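PDB 6MLT: hemolysin-related protein, which is a secreted, calcium-binding protein of the biofilm matrix and probably contributes to biofilm adhesion through its carbohydrate-binding part. Local coordinates for residues A99-D104 and I149-I154; L110-S115 and I123-H128; A324-I329 and L371-T376. All coordinates share one frame; numbering follows the deposited sequence.

The three contacts show how one all-beta chain builds two different folds. Contacts 1 and 2 lie in the propeller-like part, their centres 10 Å apart. Strands 101-103 and 112-115 are neighbours in one four-stranded sheet, and both contacts touch the same sodium ion. Along the chain contact 2 is nested inside the loop closed by contact 1: 110-115 and 123-128 make a hairpin within a sheet, whereas 99-104 and 149-154 join that sheet to the next. Contact 3 comes later, in the beta-prism lectin part, its nearest atoms about 37 Å from those of contact 1. Strand 277-279 pairs with 443-448 around the lectin strands, so the lectin part is inserted in the propeller.

Contact 1: residues A99-D104 and I149-I154; sequences APAAAD and IALADI. With NA (sodium ion), chain E; NA (sodium ion), chain D.
In the seam between two neighbouring blades of the beta-propeller, A101 and A103 of strand 101-103 face I149 and L151 at the start of the next four-stranded sheet. The strand segments run in nearly the same sense, at 27°, with axes 7.1 Å apart at closest approach, so the join is made by side chains instead of backbone pairing. CB of A101 sits 3.5 Å from the carbonyl O of I149 and 4.0 Å from its CG2, the branch that lies anti to the backbone N of I149. L151 sends one methyl across: its CD1 lies 3.7 Å from CB of A101 and 3.9 Å from CB of A103, bridging two alanines that point the same way. The same CD1 is 3.7 Å from the backbone C of A102, so the methyl rests against the backbone between them. At the end of each segment an aspartate binds a metal, D104 OD1 and D153 OD1 each holding a different sodium ion at 2.4 Å. Around this buried seam, strand 112-115 bonds to A101 and A103 through V114 and E112, strand 161-164 packs I162 against I149 and L151, and strand 36-38 meets A102 through V38.

Contact 2: residues L110-S115 and I123-H128; sequences LIEIVS and INILDH. With NA (sodium ion), chain D.
Strands 112-115 and 123-126 run antiparallel at 163°, with I113-L126 and S115-N124 as hydrogen-bonded pairs and V114-I125 as the non-hydrogen-bonded pair between them. I113 N gives its hydrogen to L126 O at 2.9 Å, and L126 N returns a straighter bond to I113 O, 168° at the hydrogen; S115 and N124 exchange a second such pair. On the face carrying V114 and I125, V114 CG1 presses against I123 CG2 at 3.5 Å, tighter than usual for two carbons, while I125 CG2 lies 3.7 Å from CB of E112. The opposite face carries I113, L126, S115 and N124; I113 and L126 meet at their CB atoms, and one water joins S115 OG to N124 ND2 while the OD1 of N124 is held by Q135. Beyond the paired residues the two segments meet again through L110, whose CD2 stands over one face of the H128 ring, 4.0 Å above its plane and offset toward the rim. A water accepts from H128 N and donates to I111 O, bridging two backbones that do not bond directly there. The side chain of E112 bends at chi2 (82°), which brings both carboxylate oxygens onto the sodium ion, OE2 at 2.3 Å and OE1 at 2.5 Å; L110 O binds it as well. OE1 also accepts from L105 N, and OE2 from K133 NZ. D104, D106 and D108 complete the site, an aspartate-rich metal loop leading into a hairpin strand, consistent with an FG-GAP-like repeat of a beta-propeller.

Contact 3: residues A324-I329 and L371-T376; sequences AVVDAI and LEMSFT
V325 and V326 bring the entry of strand 326-330 against L371, E372 and M373 of strand 370-377, joining two four-stranded antiparallel sheets of the beta-prism lectin fold. The strand segments are inclined at 59°, with axes 7.3 Å apart at closest approach, as befits faces of a prism packed on one another through their side chains. At the start, A324 binds a citrate, probably from the crystallisation liquor, through its backbone N, and its carbonyl is bonded to S390. The two backbones come nearest at V325, where CA points its hydrogen almost straight at L371 O, a CH-O contact of 3.4 Å with 163° at the hydrogen. The CG1 methyl of V325 also meets CD2 of L371 at 3.8 Å. V326 turns its side chain toward the other strand and uses both branches: CG2 rests 4.1 Å from CA of E372, while CG1, anti to the backbone N, lies across the end of M373. D327 and A328 then form a classic beta bulge opposite R321. After the bulge, I329 again points toward strand 370-377, and M410 and V412 of strand 405-413 also touch it. There M373, bent at chi3 (-63°), meets it tip to tip, its CE methyl 3.9 Å from I329 CD1.

Contact 1: residues A99-D104 and I149-I154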
ATOM      1  N   ALA A  99       8.869 -17.376   0.376  1.00 17.21           N
ATOM      2  CA  ALA A  99       9.229 -16.891  -0.940  1.00 17.45           C
ATOM      3  C   ALA A  99      10.553 -16.135  -0.862  1.00 18.68           C
ATOM      4  O   ALA A  99      10.791 -15.397   0.097  1.00 17.69           O
ATOM      5  CB  ALA A  99       8.147 -15.970  -1.497  1.00 19.52           C
ATOM      6  N   PRO A 100      11.431 -16.300  -1.844  1.00 17.69           N
ATOM      7  CA  PRO A 100      12.596 -15.410  -1.934  1.00 19.39           C
ATOM      8  C   PRO A 100      12.171 -14.002  -2.313  1.00 18.23           C
ATOM      9  O   PRO A 100      10.975 -13.728  -2.448  1.00 17.10           O
ATOM     10  CB  PRO A 100      13.464 -16.060  -3.022  1.00 22.27           C
ATOM     11  CG  PRO A 100      12.557 -16.908  -3.802  1.00 28.73           C
ATOM     12  CD  PRO A 100      11.420 -17.315  -2.909  1.00 24.49           C
ATOM     13  N   ALA A 101      13.135 -13.097  -2.449  1.00 16.67           N
ATOM     14  CA  ALA A 101      12.881 -11.721  -2.853  1.00 17.37           C
ATOM     15  C   ALA A 101      13.826 -11.370  -3.990  1.00 19.88           C
ATOM     16  O   ALA A 101      14.947 -11.877  -4.054  1.00 21.12           O
ATOM     17  CB  ALA A 101      13.084 -10.739  -1.701  1.00 17.43           C
ATOM     18  N   ALA A 102      13.385 -10.485  -4.881  1.00 16.58           N
ATOM     19  CA  ALA A 102      14.174 -10.183  -6.064  1.00 16.16           C
ATOM     20  C   ALA A 102      14.103  -8.703  -6.395  1.00 16.21           C
ATOM     21  O   ALA A 102      13.088  -8.042  -6.172  1.00 16.40           O
ATOM     22  CB  ALA A 102      13.704 -11.005  -7.271  1.00 17.52           C
ATOM     23  N   ALA A 103      15.198  -8.198  -6.952  1.00 16.38           N
ATOM     24  CA  ALA A 103      15.285  -6.820  -7.410  1.00 17.12           C
ATOM     25  C   ALA A 103      16.633  -6.641  -8.082  1.00 17.18           C
ATOM     26  O   ALA A 103      17.542  -7.456  -7.906  1.00 19.05           O
ATOM     27  CB  ALA A 103      15.135  -5.816  -6.259  1.00 17.62           C
ATOM     28  N   ASP A 104      16.751  -5.562  -8.855  1.00 20.51           N
ATOM     29  CA  ASP A 104      18.039  -5.151  -9.409  1.00 23.89           C
ATOM     30  C   ASP A 104      18.778  -4.402  -8.308  1.00 24.94           C
ATOM     31  O   ASP A 104      18.558  -3.209  -8.092  1.00 25.88           O
ATOM     32  CB  ASP A 104      17.846  -4.289 -10.651  1.00 28.37           C
ATOM     33  CG  ASP A 104      19.165  -3.871 -11.295  1.00 31.16           C
ATOM     34  OD1 ASP A 104      20.250  -4.213 -10.768  1.00 28.15           O
ATOM     35  OD2 ASP A 104      19.108  -3.198 -12.344  1.00 31.61           O
ATOM     36  N   ILE A 149      12.057 -12.287   3.450  1.00 15.52           N
ATOM     37  CA  ILE A 149      13.070 -11.309   3.083  1.00 17.11           C
ATOM     38  C   ILE A 149      12.372 -10.167   2.361  1.00 18.26           C
ATOM     39  O   ILE A 149      11.586 -10.402   1.435  1.00 18.13           O
ATOM     40  CB  ILE A 149      14.164 -11.929   2.196  1.00 18.88           C
ATOM     41  CG1 ILE A 149      14.917 -13.008   2.983  1.00 21.82           C
ATOM     42  CG2 ILE A 149      15.113 -10.857   1.700  1.00 17.81           C
ATOM     43  CD1 ILE A 149      15.918 -13.788   2.168  1.00 26.08           C
ATOM     44  N   ALA A 150      12.645  -8.939   2.794  1.00 15.93           N
ATOM     45  CA  ALA A 150      12.158  -7.745   2.126  1.00 18.56           C
ATOM     46  C   ALA A 150      13.354  -6.888   1.723  1.00 19.39           C
ATOM     47  O   ALA A 150      14.408  -6.924   2.370  1.00 20.18           O
ATOM     48  CB  ALA A 150      11.210  -6.948   3.017  1.00 20.19           C
ATOM     49  N   LEU A 151      13.187  -6.129   0.646  1.00 14.54           N
ATOM     50  CA  LEU A 151      14.262  -5.339   0.054  1.00 17.81           C
ATOM     51  C   LEU A 151      13.848  -3.877   0.003  1.00 20.35           C
ATOM     52  O   LEU A 151      12.813  -3.544  -0.587  1.00 20.79           O
ATOM     53  CB  LEU A 151      14.582  -5.839  -1.353  1.00 18.06           C
ATOM     54  CG  LEU A 151      14.839  -7.342  -1.466  1.00 18.12           C
ATOM     55  CD1 LEU A 151      14.942  -7.749  -2.924  1.00 20.01           C
ATOM     56  CD2 LEU A 151      16.096  -7.727  -0.708  1.00 18.76           C
ATOM     57  N   ALA A 152      14.667  -3.004   0.588  1.00 19.68           N
ATOM     58  CA  ALA A 152      14.365  -1.578   0.590  1.00 20.10           C
ATOM     59  C   ALA A 152      15.628  -0.787   0.877  1.00 20.29           C
ATOM     60  O   ALA A 152      16.555  -1.283   1.525  1.00 19.02           O
ATOM     61  CB  ALA A 152      13.290  -1.230   1.627  1.00 22.15           C
ATOM     62  N   ASP A 153      15.654   0.452   0.386  1.00 20.85           N
ATOM     63  CA  ASP A 153      16.663   1.424   0.798  1.00 22.14           C
ATOM     64  C   ASP A 153      16.097   2.143   2.014  1.00 22.29           C
ATOM     65  O   ASP A 153      15.280   3.059   1.883  1.00 22.26           O
ATOM     66  CB  ASP A 153      16.992   2.398  -0.328  1.00 27.16           C
ATOM     67  CG  ASP A 153      18.057   3.429   0.070  1.00 31.19           C
ATOM     68  OD1 ASP A 153      18.484   3.464   1.248  1.00 28.43           O
ATOM     69  OD2 ASP A 153      18.478   4.206  -0.813  1.00 33.60           O
ATOM     70  N   ILE A 154      16.533   1.732   3.209  1.00 19.95           N
ATOM     71  CA  ILE A 154      15.874   2.184   4.430  1.00 20.10           C
ATOM     72  C   ILE A 154      16.491   3.445   5.009  1.00 21.02           C
ATOM     73  O   ILE A 154      15.879   4.064   5.893  1.00 22.79           O
ATOM     74  CB  ILE A 154      15.867   1.074   5.501  1.00 20.77           C
ATOM     75  CG1 ILE A 154      17.300   0.699   5.910  1.00 25.47           C
ATOM     76  CG2 ILE A 154      15.089  -0.132   4.988  1.00 20.39           C
ATOM     77  CD1 ILE A 154      17.377  -0.395   6.959  1.00 29.34           C
TER
HETATM   78 NA    NA E1004      20.375   2.167   1.951  1.00 27.05          NA
HETATM   79 NA    NA D1003      21.437  -6.280 -10.957  1.00 21.13          NA

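Contact 2: residues L110-S115 and I123-H128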
ATOM      1  N   LEU A 110      19.831  -5.938 -14.414  1.00 30.03           N
ATOM      2  CA  LEU A 110      19.488  -7.348 -14.318  1.00 25.42           C
ATOM      3  C   LEU A 110      19.024  -7.663 -12.904  1.00 23.18           C
ATOM      4  O   LEU A 110      19.535  -7.104 -11.928  1.00 24.81           O
ATOM      5  CB  LEU A 110      20.684  -8.230 -14.680  1.00 28.36           C
ATOM      6  CG  LEU A 110      21.267  -7.988 -16.075  1.00 32.35           C
ATOM      7  CD1 LEU A 110      22.583  -8.726 -16.235  1.00 33.34           C
ATOM      8  CD2 LEU A 110      20.274  -8.415 -17.140  1.00 34.55           C
ATOM      9  N   ILE A 111      18.074  -8.587 -12.803  1.00 22.16           N
ATOM     10  CA  ILE A 111      17.462  -8.953 -11.531  1.00 22.42           C
ATOM     11  C   ILE A 111      18.393  -9.873 -10.756  1.00 21.77           C
ATOM     12  O   ILE A 111      18.947 -10.828 -11.313  1.00 24.59           O
ATOM     13  CB  ILE A 111      16.104  -9.639 -11.776  1.00 27.21           C
ATOM     14  CG1 ILE A 111      15.084  -8.651 -12.352  1.00 27.23           C
ATOM     15  CG2 ILE A 111      15.577 -10.300 -10.486  1.00 29.00           C
ATOM     16  CD1 ILE A 111      14.630  -7.596 -11.383  1.00 28.03           C
ATOM     17  N   GLU A 112      18.534  -9.607  -9.455  1.00 20.35           N
ATOM     18  CA  GLU A 112      19.149 -10.521  -8.499  1.00 19.50           C
ATOM     19  C   GLU A 112      18.070 -11.159  -7.628  1.00 19.99           C
ATOM     20  O   GLU A 112      17.028 -10.557  -7.368  1.00 20.76           O
ATOM     21  CB  GLU A 112      20.158  -9.800  -7.594  1.00 22.92           C
ATOM     22  CG  GLU A 112      21.516  -9.536  -8.237  1.00 26.45           C
ATOM     23  CD  GLU A 112      21.533  -8.295  -9.109  1.00 30.84           C
ATOM     24  OE1 GLU A 112      20.921  -7.279  -8.714  1.00 28.84           O
ATOM     25  OE2 GLU A 112      22.162  -8.336 -10.193  1.00 33.88           O
ATOM     26  N   ILE A 113      18.342 -12.373  -7.150  1.00 18.41           N
ATOM     27  CA  ILE A 113      17.376 -13.165  -6.393  1.00 20.52           C
ATOM     28  C   ILE A 113      17.982 -13.489  -5.035  1.00 19.55           C
ATOM     29  O   ILE A 113      19.027 -14.143  -4.965  1.00 19.31           O
ATOM     30  CB  ILE A 113      17.000 -14.452  -7.142  1.00 21.08           C
ATOM     31  CG1 ILE A 113      16.444 -14.100  -8.523  1.00 25.11           C
ATOM     32  CG2 ILE A 113      15.998 -15.271  -6.336  1.00 20.41           C
ATOM     33  CD1 ILE A 113      16.357 -15.277  -9.456  1.00 28.39           C
ATOM     34  N   VAL A 114      17.315 -13.061  -3.962  1.00 17.48           N
ATOM     35  CA  VAL A 114      17.839 -13.169  -2.602  1.00 15.71           C
ATOM     36  C   VAL A 114      17.093 -14.277  -1.875  1.00 16.35           C
ATOM     37  O   VAL A 114      15.856 -14.313  -1.881  1.00 17.95           O
ATOM     38  CB  VAL A 114      17.703 -11.841  -1.835  1.00 17.93           C
ATOM     39  CG1 VAL A 114      18.467 -11.906  -0.515  1.00 18.99           C
ATOM     40  CG2 VAL A 114      18.186 -10.678  -2.676  1.00 18.99           C
ATOM     41  N   SER A 115      17.840 -15.173  -1.236  1.00 14.39           N
ATOM     42  CA  SER A 115      17.226 -16.275  -0.503  1.00 16.39           C
ATOM     43  C   SER A 115      18.231 -16.856   0.480  1.00 17.72           C
ATOM     44  O   SER A 115      19.423 -16.535   0.448  1.00 18.76           O
ATOM     45  CB  SER A 115      16.735 -17.369  -1.454  1.00 21.72           C
ATOM     46  OG  SER A 115      17.814 -18.167  -1.902  1.00 22.68           O
ATOM     47  N   ILE A 123      23.225 -15.727   3.270  1.00 17.22           N
ATOM     48  CA  ILE A 123      22.221 -15.239   2.335  1.00 17.85           C
ATOM     49  C   ILE A 123      22.814 -15.341   0.934  1.00 19.57           C
ATOM     50  O   ILE A 123      23.877 -14.777   0.649  1.00 18.64           O
ATOM     51  CB  ILE A 123      21.796 -13.806   2.677  1.00 20.72           C
ATOM     52  CG1 ILE A 123      20.991 -13.802   3.986  1.00 24.27           C
ATOM     53  CG2 ILE A 123      20.960 -13.198   1.552  1.00 20.25           C
ATOM     54  CD1 ILE A 123      20.838 -12.444   4.601  1.00 28.93           C
ATOM     55  N   ASN A 124      22.147 -16.091   0.064  1.00 17.58           N
ATOM     56  CA  ASN A 124      22.609 -16.304  -1.299  1.00 19.74           C
ATOM     57  C   ASN A 124      21.928 -15.320  -2.234  1.00 18.60           C
ATOM     58  O   ASN A 124      20.701 -15.203  -2.232  1.00 19.12           O
ATOM     59  CB  ASN A 124      22.324 -17.736  -1.747  1.00 22.23           C
ATOM     60  CG  ASN A 124      23.133 -18.738  -0.973  1.00 26.25           C
ATOM     61  OD1 ASN A 124      24.344 -18.575  -0.810  1.00 24.84           O
ATOM     62  ND2 ASN A 124      22.467 -19.762  -0.451  1.00 27.97           N
ATOM     63  N   ILE A 125      22.722 -14.629  -3.043  1.00 17.00           N
ATOM     64  CA  ILE A 125      22.192 -13.689  -4.014  1.00 17.73           C
ATOM     65  C   ILE A 125      22.574 -14.200  -5.398  1.00 17.22           C
ATOM     66  O   ILE A 125      23.758 -14.220  -5.756  1.00 18.86           O
ATOM     67  CB  ILE A 125      22.705 -12.266  -3.765  1.00 20.51           C
ATOM     68  CG1 ILE A 125      22.358 -11.860  -2.322  1.00 21.83           C
ATOM     69  CG2 ILE A 125      22.098 -11.299  -4.782  1.00 20.76           C
ATOM     70  CD1 ILE A 125      22.829 -10.482  -1.911  1.00 26.85           C
ATOM     71  N   LEU A 126      21.571 -14.627  -6.164  1.00 17.44           N
ATOM     72  CA  LEU A 126      21.779 -15.178  -7.496  1.00 19.20           C
ATOM     73  C   LEU A 126      21.606 -14.098  -8.555  1.00 20.07           C
ATOM     74  O   LEU A 126      20.849 -13.138  -8.369  1.00 21.09           O
ATOM     75  CB  LEU A 126      20.789 -16.306  -7.781  1.00 17.81           C
ATOM     76  CG  LEU A 126      20.626 -17.397  -6.722  1.00 20.93           C
ATOM     77  CD1 LEU A 126      19.635 -18.443  -7.213  1.00 20.31           C
ATOM     78  CD2 LEU A 126      21.954 -18.037  -6.398  1.00 23.22           C
ATOM     79  N   ASP A 127      22.301 -14.275  -9.682  1.00 18.07           N
ATOM     80  CA  ASP A 127      22.027 -13.485 -10.872  1.00 21.51           C
ATOM     81  C   ASP A 127      20.802 -14.052 -11.586  1.00 22.01           C
ATOM     82  O   ASP A 127      20.216 -15.058 -11.170  1.00 21.95           O
ATOM     83  CB  ASP A 127      23.256 -13.425 -11.787  1.00 24.02           C
ATOM     84  CG  ASP A 127      23.638 -14.784 -12.414  1.00 28.57           C
ATOM     85  OD1 ASP A 127      22.794 -15.704 -12.530  1.00 26.05           O
ATOM     86  OD2 ASP A 127      24.818 -14.911 -12.814  1.00 29.48           O
ATOM     87  N   HIS A 128      20.408 -13.401 -12.685  1.00 21.19           N
ATOM     88  CA  HIS A 128      19.148 -13.733 -13.349  1.00 23.75           C
ATOM     89  C   HIS A 128      19.179 -15.093 -14.036  1.00 22.41           C
ATOM     90  O   HIS A 128      18.133 -15.554 -14.506  1.00 24.15           O
ATOM     91  CB  HIS A 128      18.785 -12.646 -14.370  1.00 25.09           C
ATOM     92  CG  HIS A 128      19.665 -12.638 -15.583  1.00 25.01           C
ATOM     93  ND1 HIS A 128      19.260 -13.142 -16.799  1.00 27.63           N
ATOM     94  CD2 HIS A 128      20.931 -12.196 -15.763  1.00 25.49           C
ATOM     95  CE1 HIS A 128      20.236 -13.005 -17.680  1.00 25.98           C
ATOM     96  NE2 HIS A 128      21.262 -12.433 -17.077  1.00 26.87           N
TER
HETATM   97 NA    NA D1003      21.437  -6.280 -10.957  1.00 21.13          NA
HETATM   98  O   HOH W   1      21.511 -10.682 -12.454  1.00 30.62           O
HETATM   99  O   HOH W   2      19.532 -19.900  -0.509  1.00 19.47           O
HETATM  100  O   HOH W   3      19.022 -16.759  -3.558  1.00 27.12           O

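Contact 3: residues A324-I329 and L371-T376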
ATOM      1  N   ALA A 324      -4.673  46.020   6.602  1.00 19.03           N
ATOM      2  CA  ALA A 324      -5.914  46.733   6.864  1.00 23.72           C
ATOM      3  C   ALA A 324      -7.096  46.045   6.193  1.00 22.39           C
ATOM      4  O   ALA A 324      -8.223  46.103   6.703  1.00 19.96           O
ATOM      5  CB  ALA A 324      -5.798  48.178   6.378  1.00 25.87           C
ATOM      6  N   VAL A 325      -6.864  45.400   5.055  1.00 18.88           N
ATOM      7  CA  VAL A 325      -7.908  44.745   4.282  1.00 18.30           C
ATOM      8  C   VAL A 325      -7.391  43.378   3.842  1.00 18.30           C
ATOM      9  O   VAL A 325      -6.266  42.987   4.162  1.00 18.43           O
ATOM     10  CB  VAL A 325      -8.362  45.593   3.074  1.00 21.15           C
ATOM     11  CG1 VAL A 325      -8.925  46.933   3.562  1.00 23.80           C
ATOM     12  CG2 VAL A 325      -7.219  45.810   2.076  1.00 22.92           C
ATOM     13  N   VAL A 326      -8.237  42.633   3.138  1.00 18.24           N
ATOM     14  CA  VAL A 326      -7.887  41.298   2.664  1.00 18.82           C
ATOM     15  C   VAL A 326      -7.254  41.452   1.286  1.00 18.74           C
ATOM     16  O   VAL A 326      -7.917  41.852   0.328  1.00 20.10           O
ATOM     17  CB  VAL A 326      -9.113  40.376   2.620  1.00 19.10           C
ATOM     18  CG1 VAL A 326      -8.732  39.014   2.080  1.00 20.38           C
ATOM     19  CG2 VAL A 326      -9.716  40.228   4.005  1.00 22.09           C
ATOM     20  N   ASP A 327      -5.968  41.125   1.183  1.00 21.07           N
ATOM     21  CA  ASP A 327      -5.184  41.434  -0.005  1.00 20.41           C
ATOM     22  C   ASP A 327      -5.075  40.280  -0.985  1.00 18.80           C
ATOM     23  O   ASP A 327      -5.136  40.508  -2.195  1.00 19.03           O
ATOM     24  CB  ASP A 327      -3.786  41.889   0.410  1.00 23.08           C
ATOM     25  CG  ASP A 327      -3.835  43.153   1.236  1.00 27.23           C
ATOM     26  OD1 ASP A 327      -4.422  44.148   0.749  1.00 27.71           O
ATOM     27  OD2 ASP A 327      -3.344  43.134   2.380  1.00 26.12           O
ATOM     28  N   ALA A 328      -4.922  39.049  -0.506  1.00 18.85           N
ATOM     29  CA  ALA A 328      -4.775  37.928  -1.419  1.00 20.11           C
ATOM     30  C   ALA A 328      -5.137  36.637  -0.705  1.00 21.62           C
ATOM     31  O   ALA A 328      -4.993  36.517   0.514  1.00 18.73           O
ATOM     32  CB  ALA A 328      -3.354  37.841  -1.981  1.00 19.53           C
ATOM     33  N   ILE A 329      -5.607  35.671  -1.490  1.00 22.19           N
ATOM     34  CA  ILE A 329      -6.014  34.367  -0.984  1.00 19.88           C
ATOM     35  C   ILE A 329      -5.472  33.309  -1.930  1.00 20.03           C
ATOM     36  O   ILE A 329      -5.549  33.465  -3.153  1.00 21.03           O
ATOM     37  CB  ILE A 329      -7.547  34.253  -0.866  1.00 24.30           C
ATOM     38  CG1 ILE A 329      -8.085  35.296   0.109  1.00 23.66           C
ATOM     39  CG2 ILE A 329      -7.946  32.848  -0.415  1.00 27.09           C
ATOM     40  CD1 ILE A 329      -9.601  35.417   0.085  1.00 25.46           C
ATOM     41  N   LEU A 371     -12.995  43.916   3.177  1.00 18.05           N
ATOM     42  CA  LEU A 371     -12.235  44.597   4.219  1.00 16.82           C
ATOM     43  C   LEU A 371     -11.821  43.645   5.328  1.00 17.13           C
ATOM     44  O   LEU A 371     -10.718  43.768   5.871  1.00 19.51           O
ATOM     45  CB  LEU A 371     -13.063  45.747   4.803  1.00 18.39           C
ATOM     46  CG  LEU A 371     -13.686  46.681   3.769  1.00 19.32           C
ATOM     47  CD1 LEU A 371     -14.592  47.698   4.446  1.00 22.78           C
ATOM     48  CD2 LEU A 371     -12.612  47.391   2.947  1.00 21.06           C
ATOM     49  N   GLU A 372     -12.679  42.687   5.668  1.00 17.13           N
ATOM     50  CA  GLU A 372     -12.382  41.775   6.760  1.00 18.44           C
ATOM     51  C   GLU A 372     -13.150  40.478   6.569  1.00 19.81           C
ATOM     52  O   GLU A 372     -14.266  40.466   6.040  1.00 20.69           O
ATOM     53  CB  GLU A 372     -12.733  42.392   8.125  1.00 22.07           C
ATOM     54  CG  GLU A 372     -12.277  41.543   9.314  1.00 33.10           C
ATOM     55  CD  GLU A 372     -12.982  41.892  10.598  1.00 57.31           C
ATOM     56  OE1 GLU A 372     -12.632  42.919  11.214  1.00 67.31           O
ATOM     57  OE2 GLU A 372     -13.892  41.131  10.989  1.00 67.26           O
ATOM     58  N   MET A 373     -12.531  39.383   7.007  1.00 17.82           N
ATOM     59  CA  MET A 373     -13.216  38.113   7.174  1.00 19.38           C
ATOM     60  C   MET A 373     -12.901  37.597   8.565  1.00 21.56           C
ATOM     61  O   MET A 373     -11.751  37.661   9.010  1.00 20.14           O
ATOM     62  CB  MET A 373     -12.794  37.096   6.107  1.00 20.18           C
ATOM     63  CG  MET A 373     -13.156  37.516   4.693  1.00 22.40           C
ATOM     64  SD  MET A 373     -12.878  36.191   3.509  1.00 26.47           S
ATOM     65  CE  MET A 373     -11.109  35.971   3.631  1.00 29.70           C
ATOM     66  N   SER A 374     -13.927  37.121   9.263  1.00 20.85           N
ATOM     67  CA  SER A 374     -13.771  36.551  10.596  1.00 22.88           C
ATOM     68  C   SER A 374     -14.286  35.119  10.566  1.00 24.27           C
ATOM     69  O   SER A 374     -15.483  34.888  10.359  1.00 26.09           O
ATOM     70  CB  SER A 374     -14.510  37.390  11.635  1.00 27.18           C
ATOM     71  OG  SER A 374     -14.289  36.883  12.928  1.00 30.88           O
ATOM     72  N   PHE A 375     -13.378  34.163  10.758  1.00 23.60           N
ATOM     73  CA  PHE A 375     -13.713  32.744  10.760  1.00 23.69           C
ATOM     74  C   PHE A 375     -14.035  32.295  12.181  1.00 26.24           C
ATOM     75  O   PHE A 375     -13.215  32.466  13.089  1.00 29.93           O
ATOM     76  CB  PHE A 375     -12.553  31.911  10.213  1.00 23.70           C
ATOM     77  CG  PHE A 375     -12.156  32.248   8.807  1.00 24.67           C
ATOM     78  CD1 PHE A 375     -11.209  33.230   8.553  1.00 26.61           C
ATOM     79  CD2 PHE A 375     -12.703  31.563   7.739  1.00 26.21           C
ATOM     80  CE1 PHE A 375     -10.831  33.531   7.241  1.00 25.33           C
ATOM     81  CE2 PHE A 375     -12.326  31.859   6.432  1.00 23.93           C
ATOM     82  CZ  PHE A 375     -11.392  32.840   6.187  1.00 23.21           C
ATOM     83  N   THR A 376     -15.216  31.710  12.370  1.00 23.83           N
ATOM     84  CA  THR A 376     -15.560  31.041  13.619  1.00 27.37           C
ATOM     85  C   THR A 376     -15.224  29.561  13.474  1.00 30.83           C
ATOM     86  O   THR A 376     -15.694  28.901  12.539  1.00 30.44           O
ATOM     87  CB  THR A 376     -17.038  31.227  13.965  1.00 29.84           C
ATOM     88  OG1 THR A 376     -17.318  32.616  14.149  1.00 29.56           O
ATOM     89  CG2 THR A 376     -17.398  30.479  15.254  1.00 34.51           C
TER